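PDB 4XDN: MAU2 chromatid cohesion factor homolog from Saccharomyces cerevisiae, which forms a complex with Scc2 that is required for loading cohesin onto chromosomes, and so takes part in sister chromatid cohesion. Local coordinates for residues A43-G51 with I362-L372; M63-K74 with V87-E98. One frame throughout, in Å; residues are numbered along the deposited sequence.

Interaction 1 of 2, residues A43-G51 with I362-L372; sequences AYSIANKIG and IAAGGVSMNEL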
loop_
_atom_site.group_PDB
_atom_site.type_symbol
_atom_site.label_atom_id
_atom_site.label_comp_id
_atom_site.label_asym_id
_atom_site.label_seq_id
_atom_site.Cartn_x
_atom_site.Cartn_y
_atom_site.Cartn_z
ATOM N N ALA A 43 0.958 -28.735 15.006
ATOM C CA ALA A 43 1.773 -27.528 14.965
ATOM C C ALA A 43 0.904 -26.323 14.609
ATOM O O ALA A 43 1.071 -25.241 15.173
ATOM C CB ALA A 43 2.907 -27.684 13.971
ATOM N N TYR A 44 -0.029 -26.516 13.680
ATOM C CA TYR A 44 -0.971 -25.462 13.312
ATOM C C TYR A 44 -1.852 -25.087 14.497
ATOM O O TYR A 44 -2.223 -23.923 14.663
ATOM C CB TYR A 44 -1.865 -25.899 12.145
ATOM C CG TYR A 44 -1.174 -26.043 10.804
ATOM C CD1 TYR A 44 -0.049 -25.293 10.485
ATOM C CD2 TYR A 44 -1.660 -26.929 9.851
ATOM C CE1 TYR A 44 0.573 -25.427 9.258
ATOM C CE2 TYR A 44 -1.046 -27.069 8.623
ATOM C CZ TYR A 44 0.069 -26.319 8.331
ATOM O OH TYR A 44 0.680 -26.466 7.107
ATOM N N SER A 45 -2.187 -26.084 15.312
ATOM C CA SER A 45 -3.124 -25.892 16.412
ATOM C C SER A 45 -2.536 -25.013 17.513
ATOM O O SER A 45 -3.278 -24.395 18.271
ATOM C CB SER A 45 -3.552 -27.244 16.995
ATOM O OG SER A 45 -2.533 -27.808 17.803
ATOM N N ILE A 46 -1.208 -24.958 17.592
ATOM C CA ILE A 46 -0.517 -24.157 18.606
ATOM C C ILE A 46 0.291 -23.021 17.977
ATOM O O ILE A 46 1.109 -22.385 18.643
ATOM C CB ILE A 46 0.428 -25.031 19.469
ATOM C CG1 ILE A 46 1.462 -25.754 18.598
ATOM C CG2 ILE A 46 -0.376 -26.041 20.275
ATOM C CD1 ILE A 46 2.842 -25.155 18.654
ATOM N N ALA A 47 0.043 -22.756 16.698
ATOM C CA ALA A 47 0.829 -21.785 15.944
ATOM C C ALA A 47 0.675 -20.367 16.490
ATOM O O ALA A 47 1.548 -19.523 16.288
ATOM C CB ALA A 47 0.434 -21.827 14.476
ATOM N N ASN A 48 -0.433 -20.109 17.180
ATOM C CA ASN A 48 -0.688 -18.792 17.759
ATOM C C ASN A 48 -0.258 -18.698 19.220
ATOM O O ASN A 48 -0.608 -17.739 19.907
ATOM C CB ASN A 48 -2.174 -18.442 17.649
ATOM C CG ASN A 48 -3.042 -19.289 18.560
ATOM O OD1 ASN A 48 -2.790 -20.478 18.746
ATOM N ND2 ASN A 48 -4.070 -18.676 19.134
ATOM N N LYS A 49 0.504 -19.685 19.686
ATOM C CA LYS A 49 0.889 -19.770 21.095
ATOM C C LYS A 49 2.404 -19.774 21.300
ATOM O O LYS A 49 2.885 -20.156 22.365
ATOM C CB LYS A 49 0.291 -21.030 21.731
ATOM C CG LYS A 49 -1.214 -21.155 21.570
ATOM C CD LYS A 49 -1.785 -22.270 22.439
ATOM C CE LYS A 49 -1.846 -21.877 23.915
ATOM N NZ LYS A 49 -2.781 -20.742 24.163
ATOM N N ILE A 50 3.155 -19.354 20.287
ATOM C CA ILE A 50 4.610 -19.299 20.402
ATOM C C ILE A 50 5.017 -17.966 21.018
ATOM O O ILE A 50 4.931 -16.921 20.370
ATOM C CB ILE A 50 5.306 -19.492 19.036
ATOM C CG1 ILE A 50 5.040 -20.898 18.493
ATOM C CG2 ILE A 50 6.812 -19.296 19.157
ATOM C CD1 ILE A 50 3.767 -21.025 17.705
ATOM N N GLY A 51 5.455 -18.017 22.273
ATOM C CA GLY A 51 5.843 -16.828 23.011
ATOM C C GLY A 51 7.279 -16.866 23.497
ATOM O O GLY A 51 7.720 -15.963 24.207
ATOM N N ILE A 362 -5.003 -13.074 18.035
ATOM C CA ILE A 362 -4.811 -13.805 16.788
ATOM C C ILE A 362 -4.931 -15.306 17.058
ATOM O O ILE A 362 -4.410 -15.812 18.052
ATOM C CB ILE A 362 -3.450 -13.477 16.132
ATOM C CG1 ILE A 362 -3.390 -14.068 14.722
ATOM C CG2 ILE A 362 -2.291 -13.972 16.995
ATOM C CD1 ILE A 362 -2.255 -13.529 13.884
ATOM N N ALA A 363 -5.636 -16.006 16.175
ATOM C CA ALA A 363 -6.002 -17.398 16.419
ATOM C C ALA A 363 -5.449 -18.353 15.370
ATOM O O ALA A 363 -5.022 -17.943 14.292
ATOM C CB ALA A 363 -7.518 -17.524 16.480
ATOM N N ALA A 364 -5.445 -19.635 15.720
ATOM C CA ALA A 364 -5.327 -20.710 14.746
ATOM C C ALA A 364 -6.745 -20.985 14.255
ATOM O O ALA A 364 -7.699 -20.602 14.932
ATOM C CB ALA A 364 -4.702 -21.936 15.374
ATOM N N GLY A 365 -6.923 -21.624 13.101
ATOM C CA GLY A 365 -5.861 -22.153 12.266
ATOM C C GLY A 365 -6.549 -22.651 11.002
ATOM O O GLY A 365 -7.551 -22.057 10.609
ATOM N N GLY A 366 -6.061 -23.704 10.345
ATOM C CA GLY A 366 -4.786 -24.343 10.620
ATOM C C GLY A 366 -3.786 -23.829 9.606
ATOM O O GLY A 366 -3.631 -24.393 8.523
ATOM N N VAL A 367 -3.132 -22.731 9.962
ATOM C CA VAL A 367 -2.177 -22.075 9.081
ATOM C C VAL A 367 -0.818 -22.002 9.751
ATOM O O VAL A 367 -0.712 -22.085 10.976
ATOM C CB VAL A 367 -2.640 -20.659 8.707
ATOM C CG1 VAL A 367 -3.878 -20.727 7.833
ATOM C CG2 VAL A 367 -2.910 -19.831 9.964
ATOM N N SER A 368 0.217 -21.849 8.938
ATOM C CA SER A 368 1.576 -21.763 9.444
ATOM C C SER A 368 1.713 -20.640 10.460
ATOM O O SER A 368 1.051 -19.604 10.355
ATOM C CB SER A 368 2.557 -21.542 8.292
ATOM O OG SER A 368 3.888 -21.476 8.766
ATOM N N MET A 369 2.564 -20.860 11.456
ATOM C CA MET A 369 2.952 -19.797 12.367
ATOM C C MET A 369 3.452 -18.605 11.558
ATOM O O MET A 369 3.223 -17.453 11.918
ATOM C CB MET A 369 4.035 -20.288 13.328
ATOM C CG MET A 369 4.626 -19.212 14.240
ATOM S SD MET A 369 6.237 -19.691 14.885
ATOM C CE MET A 369 7.236 -19.594 13.398
ATOM N N ASN A 370 4.131 -18.897 10.454
ATOM C CA ASN A 370 4.721 -17.859 9.622
ATOM C C ASN A 370 3.670 -17.037 8.876
ATOM O O ASN A 370 3.913 -15.885 8.526
ATOM C CB ASN A 370 5.707 -18.484 8.637
ATOM C CG ASN A 370 6.889 -19.134 9.337
ATOM O OD1 ASN A 370 7.717 -18.452 9.943
ATOM N ND2 ASN A 370 6.974 -20.457 9.253
ATOM N N GLU A 371 2.503 -17.627 8.636
ATOM C CA GLU A 371 1.381 -16.877 8.085
ATOM C C GLU A 371 0.867 -15.893 9.130
ATOM O O GLU A 371 0.607 -14.730 8.824
ATOM C CB GLU A 371 0.259 -17.816 7.633
ATOM C CG GLU A 371 -1.035 -17.107 7.230
ATOM C CD GLU A 371 -0.835 -16.073 6.131
ATOM O OE1 GLU A 371 0.088 -16.243 5.304
ATOM O OE2 GLU A 371 -1.604 -15.087 6.094
ATOM N N LEU A 372 0.725 -16.361 10.366
ATOM C CA LEU A 372 0.297 -15.494 11.453
ATOM C C LEU A 372 1.341 -14.409 11.689
ATOM O O LEU A 372 1.005 -13.276 12.029
ATOM C CB LEU A 372 0.069 -16.294 12.735
ATOM C CG LEU A 372 -0.910 -17.470 12.656
ATOM C CD1 LEU A 372 -1.115 -18.070 14.041
ATOM C CD2 LEU A 372 -2.244 -17.062 12.048
HETATM O O HOH W 1 -2.796 -22.101 12.903
#
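Asn48 ND2 donates to Ile362 O over 3.1 Å, and the bond is nearly straight at 164°. It reaches a lone pair of that oxygen in the carbonyl plane, and the oxygen lies close to the amide plane of Asn48. A chi1 of 70° sets Asn48 CG between the backbone N and the carbonyl carbon, and the amide lies along Ala363 and Ala364. Leu372 CD1 packs on Asn48 CB, 3.8 Å away. The Tyr44 ring lays one face against the 366-367 peptide, with Gly366 O 3.5 Å above the ring plane and toward the rim. Ala47 CB touches Met369 CB at 4.1 Å. The Ile50 and Met369 side chains cross at about a right angle, with Ile50 CD1 4.0 Å from Met369 SD. The contact joins two helix ends: helix 29-45 runs out into a type I turn at Ile46-Lys49, and helix 369-398 begins beside it. A water bridges them, donating to Tyr44 O and accepting from Val367 N. Ser368 is the N-cap of helix 369-398, and its OG accepts from Asn370 N at 3.1 Å. Ser368 OG is also hydrogen-bonded to Glu98 OE2, and Tyr59 OH bonds to Met369 N. In and just after the turn, Ala47 O and Ile50 N are hydrogen-bonded to the chain of another protein.

Interaction 2 of 2, residues M63-K74 with V87-E98; sequences MNMSIQMFQLLK and VTFEMVELLIQE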
loop_
_atom_site.group_PDB
_atom_site.type_symbol
_atom_site.label_atom_id
_atom_site.label_comp_id
_atom_site.label_asym_id
_atom_site.label_seq_id
_atom_site.Cartn_x
_atom_site.Cartn_y
_atom_site.Cartn_z
ATOM N N MET A 63 7.078 -29.799 12.915
ATOM C CA MET A 63 7.166 -29.675 11.464
ATOM C C MET A 63 8.295 -30.533 10.913
ATOM O O MET A 63 8.171 -31.130 9.844
ATOM C CB MET A 63 7.377 -28.216 11.058
ATOM C CG MET A 63 6.163 -27.328 11.267
ATOM S SD MET A 63 4.702 -27.928 10.397
ATOM C CE MET A 63 3.575 -26.558 10.662
ATOM N N ASN A 64 9.399 -30.589 11.649
ATOM C CA ASN A 64 10.530 -31.419 11.272
ATOM C C ASN A 64 10.106 -32.881 11.179
ATOM O O ASN A 64 10.349 -33.546 10.173
ATOM C CB ASN A 64 11.668 -31.257 12.280
ATOM C CG ASN A 64 12.974 -31.841 11.786
ATOM O OD1 ASN A 64 13.302 -31.743 10.606
ATOM N ND2 ASN A 64 13.730 -32.449 12.691
ATOM N N MET A 65 9.452 -33.367 12.229
ATOM C CA MET A 65 8.953 -34.735 12.250
ATOM C C MET A 65 7.981 -34.990 11.104
ATOM O O MET A 65 8.068 -36.018 10.438
ATOM C CB MET A 65 8.273 -35.037 13.585
ATOM C CG MET A 65 9.239 -35.422 14.687
ATOM S SD MET A 65 10.127 -36.959 14.360
ATOM C CE MET A 65 8.776 -38.133 14.356
ATOM N N SER A 66 7.063 -34.058 10.870
ATOM C CA SER A 66 6.090 -34.212 9.795
ATOM C C SER A 66 6.784 -34.387 8.449
ATOM O O SER A 66 6.448 -35.284 7.676
ATOM C CB SER A 66 5.152 -33.010 9.738
ATOM O OG SER A 66 4.290 -33.100 8.616
ATOM N N ILE A 67 7.756 -33.523 8.176
ATOM C CA ILE A 67 8.503 -33.579 6.929
ATOM C C ILE A 67 9.276 -34.889 6.817
ATOM O O ILE A 67 9.280 -35.523 5.762
ATOM C CB ILE A 67 9.476 -32.387 6.811
ATOM C CG1 ILE A 67 8.686 -31.085 6.673
ATOM C CG2 ILE A 67 10.402 -32.547 5.607
ATOM C CD1 ILE A 67 9.506 -29.835 6.928
ATOM N N GLN A 68 9.923 -35.292 7.905
ATOM C CA GLN A 68 10.739 -36.500 7.896
ATOM C C GLN A 68 9.876 -37.740 7.684
ATOM O O GLN A 68 10.303 -38.696 7.037
ATOM C CB GLN A 68 11.529 -36.622 9.200
ATOM C CG GLN A 68 12.468 -35.439 9.465
ATOM C CD GLN A 68 13.947 -35.797 9.458
ATOM O OE1 GLN A 68 14.330 -36.956 9.309
ATOM N NE2 GLN A 68 14.790 -34.784 9.629
ATOM N N MET A 69 8.661 -37.718 8.221
ATOM C CA MET A 69 7.729 -38.825 8.039
ATOM C C MET A 69 7.258 -38.889 6.586
ATOM O O MET A 69 7.112 -39.975 6.019
ATOM C CB MET A 69 6.537 -38.685 8.989
ATOM C CG MET A 69 6.904 -38.829 10.472
ATOM S SD MET A 69 7.275 -40.512 10.985
ATOM C CE MET A 69 5.658 -41.064 11.509
ATOM N N PHE A 70 7.029 -37.724 5.982
ATOM C CA PHE A 70 6.698 -37.658 4.562
ATOM C C PHE A 70 7.846 -38.198 3.714
ATOM O O PHE A 70 7.632 -38.978 2.785
ATOM C CB PHE A 70 6.384 -36.220 4.134
ATOM C CG PHE A 70 4.991 -35.762 4.479
ATOM C CD1 PHE A 70 3.888 -36.555 4.200
ATOM C CD2 PHE A 70 4.788 -34.524 5.074
ATOM C CE1 PHE A 70 2.611 -36.125 4.512
ATOM C CE2 PHE A 70 3.512 -34.090 5.392
ATOM C CZ PHE A 70 2.422 -34.891 5.111
ATOM N N GLN A 71 9.063 -37.766 4.032
ATOM C CA GLN A 71 10.250 -38.212 3.312
ATOM C C GLN A 71 10.409 -39.719 3.446
ATOM O O GLN A 71 10.874 -40.398 2.528
ATOM C CB GLN A 71 11.495 -37.494 3.830
ATOM C CG GLN A 71 11.559 -36.039 3.418
ATOM C CD GLN A 71 12.758 -35.303 3.987
ATOM O OE1 GLN A 71 13.195 -35.569 5.106
ATOM N NE2 GLN A 71 13.295 -34.368 3.212
ATOM N N LEU A 72 10.009 -40.230 4.604
ATOM C CA LEU A 72 10.054 -41.656 4.880
ATOM C C LEU A 72 9.218 -42.422 3.859
ATOM O O LEU A 72 9.640 -43.461 3.355
ATOM C CB LEU A 72 9.547 -41.924 6.298
ATOM C CG LEU A 72 10.186 -43.032 7.136
ATOM C CD1 LEU A 72 11.705 -42.926 7.188
ATOM C CD2 LEU A 72 9.605 -42.956 8.536
ATOM N N LEU A 73 8.039 -41.893 3.548
ATOM C CA LEU A 73 7.147 -42.517 2.583
ATOM C C LEU A 73 7.763 -42.539 1.189
ATOM O O LEU A 73 7.705 -43.552 0.495
ATOM C CB LEU A 73 5.800 -41.787 2.543
ATOM C CG LEU A 73 4.910 -41.938 3.778
ATOM C CD1 LEU A 73 3.705 -41.012 3.692
ATOM C CD2 LEU A 73 4.459 -43.383 3.944
ATOM N N LYS A 74 8.356 -41.422 0.785
ATOM C CA LYS A 74 8.899 -41.292 -0.561
ATOM C C LYS A 74 10.142 -42.148 -0.799
ATOM O O LYS A 74 10.418 -42.540 -1.934
ATOM C CB LYS A 74 9.231 -39.828 -0.854
ATOM C CG LYS A 74 8.014 -38.979 -1.193
ATOM C CD LYS A 74 8.399 -37.575 -1.632
ATOM C CE LYS A 74 9.140 -37.560 -2.968
ATOM N NZ LYS A 74 8.357 -38.180 -4.072
ATOM N N VAL A 87 1.452 -36.964 -1.286
ATOM C CA VAL A 87 2.502 -36.903 -0.276
ATOM C C VAL A 87 3.502 -35.790 -0.579
ATOM O O VAL A 87 3.873 -35.019 0.309
ATOM C CB VAL A 87 3.259 -38.248 -0.168
ATOM C CG1 VAL A 87 4.483 -38.119 0.744
ATOM C CG2 VAL A 87 2.331 -39.342 0.349
ATOM N N THR A 88 3.938 -35.712 -1.831
ATOM C CA THR A 88 4.930 -34.723 -2.230
ATOM C C THR A 88 4.393 -33.308 -2.049
ATOM O O THR A 88 5.100 -32.434 -1.551
ATOM C CB THR A 88 5.360 -34.925 -3.694
ATOM O OG1 THR A 88 5.941 -36.226 -3.839
ATOM C CG2 THR A 88 6.383 -33.874 -4.118
ATOM N N PHE A 89 3.143 -33.091 -2.448
ATOM C CA PHE A 89 2.519 -31.777 -2.333
ATOM C C PHE A 89 2.402 -31.332 -0.874
ATOM O O PHE A 89 2.746 -30.197 -0.543
ATOM C CB PHE A 89 1.133 -31.781 -2.989
ATOM C CG PHE A 89 1.161 -31.878 -4.498
ATOM C CD1 PHE A 89 2.262 -31.451 -5.228
ATOM C CD2 PHE A 89 0.072 -32.391 -5.186
ATOM C CE1 PHE A 89 2.276 -31.542 -6.610
ATOM C CE2 PHE A 89 0.083 -32.482 -6.566
ATOM C CZ PHE A 89 1.186 -32.056 -7.278
ATOM N N GLU A 90 1.925 -32.220 -0.004
ATOM C CA GLU A 90 1.792 -31.894 1.413
ATOM C C GLU A 90 3.154 -31.607 2.028
ATOM O O GLU A 90 3.315 -30.648 2.786
ATOM C CB GLU A 90 1.110 -33.031 2.172
ATOM C CG GLU A 90 -0.368 -33.174 1.881
ATOM C CD GLU A 90 -1.000 -34.306 2.661
ATOM O OE1 GLU A 90 -0.998 -34.246 3.907
ATOM O OE2 GLU A 90 -1.492 -35.262 2.027
ATOM N N MET A 91 4.133 -32.442 1.697
ATOM C CA MET A 91 5.491 -32.260 2.191
ATOM C C MET A 91 6.093 -30.944 1.715
ATOM O O MET A 91 6.606 -30.162 2.515
ATOM C CB MET A 91 6.378 -33.418 1.743
ATOM C CG MET A 91 7.858 -33.183 1.994
ATOM S SD MET A 91 8.903 -34.541 1.460
ATOM C CE MET A 91 10.485 -33.714 1.530
ATOM N N VAL A 92 6.048 -30.718 0.405
ATOM C CA VAL A 92 6.644 -29.533 -0.198
ATOM C C VAL A 92 5.953 -28.273 0.307
ATOM O O VAL A 92 6.582 -27.225 0.439
ATOM C CB VAL A 92 6.572 -29.596 -1.742
ATOM C CG1 VAL A 92 6.812 -28.226 -2.367
ATOM C CG2 VAL A 92 7.582 -30.597 -2.270
ATOM N N GLU A 93 4.659 -28.382 0.585
ATOM C CA GLU A 93 3.901 -27.275 1.153
ATOM C C GLU A 93 4.574 -26.789 2.436
ATOM O O GLU A 93 4.624 -25.590 2.709
ATOM C CB GLU A 93 2.459 -27.703 1.435
ATOM C CG GLU A 93 1.528 -26.573 1.840
ATOM C CD GLU A 93 1.009 -25.780 0.657
ATOM O OE1 GLU A 93 0.124 -24.925 0.869
ATOM O OE2 GLU A 93 1.477 -26.006 -0.482
ATOM N N LEU A 94 5.104 -27.732 3.209
ATOM C CA LEU A 94 5.771 -27.406 4.466
ATOM C C LEU A 94 7.167 -26.845 4.222
ATOM O O LEU A 94 7.601 -25.930 4.920
ATOM C CB LEU A 94 5.857 -28.638 5.369
ATOM C CG LEU A 94 4.529 -29.294 5.755
ATOM C CD1 LEU A 94 4.769 -30.436 6.734
ATOM C CD2 LEU A 94 3.553 -28.287 6.344
ATOM N N LEU A 95 7.872 -27.392 3.238
ATOM C CA LEU A 95 9.192 -26.883 2.889
ATOM C C LEU A 95 9.095 -25.417 2.480
ATOM O O LEU A 95 9.946 -24.600 2.828
ATOM C CB LEU A 95 9.810 -27.704 1.755
ATOM C CG LEU A 95 10.171 -29.157 2.066
ATOM C CD1 LEU A 95 10.649 -29.855 0.806
ATOM C CD2 LEU A 95 11.233 -29.240 3.154
ATOM N N ILE A 96 8.035 -25.098 1.749
ATOM C CA ILE A 96 7.831 -23.757 1.223
ATOM C C ILE A 96 7.428 -22.774 2.324
ATOM O O ILE A 96 7.878 -21.626 2.333
ATOM C CB ILE A 96 6.758 -23.776 0.109
ATOM C CG1 ILE A 96 7.295 -24.534 -1.108
ATOM C CG2 ILE A 96 6.362 -22.363 -0.302
ATOM C CD1 ILE A 96 6.263 -24.798 -2.188
ATOM N N GLN A 97 6.591 -23.225 3.252
ATOM C CA GLN A 97 6.019 -22.337 4.262
ATOM C C GLN A 97 6.804 -22.301 5.573
ATOM O O GLN A 97 6.683 -21.342 6.336
ATOM C CB GLN A 97 4.574 -22.743 4.554
ATOM C CG GLN A 97 3.622 -22.533 3.385
ATOM C CD GLN A 97 2.179 -22.812 3.757
ATOM O OE1 GLN A 97 1.872 -23.125 4.907
ATOM N NE2 GLN A 97 1.284 -22.700 2.782
ATOM N N GLU A 98 7.606 -23.331 5.832
ATOM C CA GLU A 98 8.266 -23.476 7.130
ATOM C C GLU A 98 9.789 -23.347 7.060
ATOM O O GLU A 98 10.431 -23.093 8.079
ATOM C CB GLU A 98 7.897 -24.827 7.754
ATOM C CG GLU A 98 6.400 -25.128 7.754
ATOM C CD GLU A 98 5.590 -24.107 8.541
ATOM O OE1 GLU A 98 6.148 -23.484 9.469
ATOM O OE2 GLU A 98 4.395 -23.929 8.228
#
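Phe70, Met91 and Leu94 interlock as knobs into holes between two helices whose axes approach to 9.5 Å at 146°, nearer antiparallel than crossed. Phe70 sits among Val87, Glu90, Met91 and Leu94. Its CD1 meets Val87 CG1 at 3.8 Å, its CB meets Met91 CB at 3.7 Å, and Leu94 CD1 comes at the ring edge. One ring face lies over the backbone, near Val87 O and Met91 N. Met91 has CG anti to its backbone N (chi1 169°) and an extended chain, which carry it along Phe70 CB into the hole made by Ile67, Phe70, Gln71 and Lys74. Leu94 fills the hole made by Met63, Ser66, Ile67 and Phe70; its CB is 4.0 Å from Ile67 CG1. Met63 CE lies beside the Glu98 carboxylate, whose oxygens are hydrogen-bonded to Ser368 OG and Tyr59 OH.

Polar contacts are few. Lys74 NZ donates to Thr88 OG1 at 3.1 Å. Asp84 serves both: its carboxylate salt-bridges Lys74, and its backbone O hydrogen-bonds to Thr88 OG1. The Glu90 and Phe70 side chains cross at about a right angle, with ring and carboxylate planes 73° apart. Arg40 and Tyr33 take up the Glu90 oxygens.

The pair is a helical hairpin, as in TPR-like helical arrays. Helix 29-45 packs on Met63 and Leu94, Tyr108 of helix 102-119 touches Met91 and Lys74, and helix 126-144 lies against Phe89 and Ile96.

The centres of interactions 1 and 2 are about 18 Å apart, on the same side of the chain's centre. Interaction 2 pairs neighbouring helices and is nested in sequence within the long loop closed by interaction 1, whose segments are 311 residues apart. Helix 29-45 leads into helix 53-76 and then helix 81-98, so the turn of interaction 1 comes just before the hairpin of interaction 2. The two meet directly, through the tie between Ser368 and Glu98 and where Tyr44 OH packs on Leu94 CD2. The N-terminal helices are thus tied to the start of helix 369-398. Both contacts lie within reach of the chain of another protein.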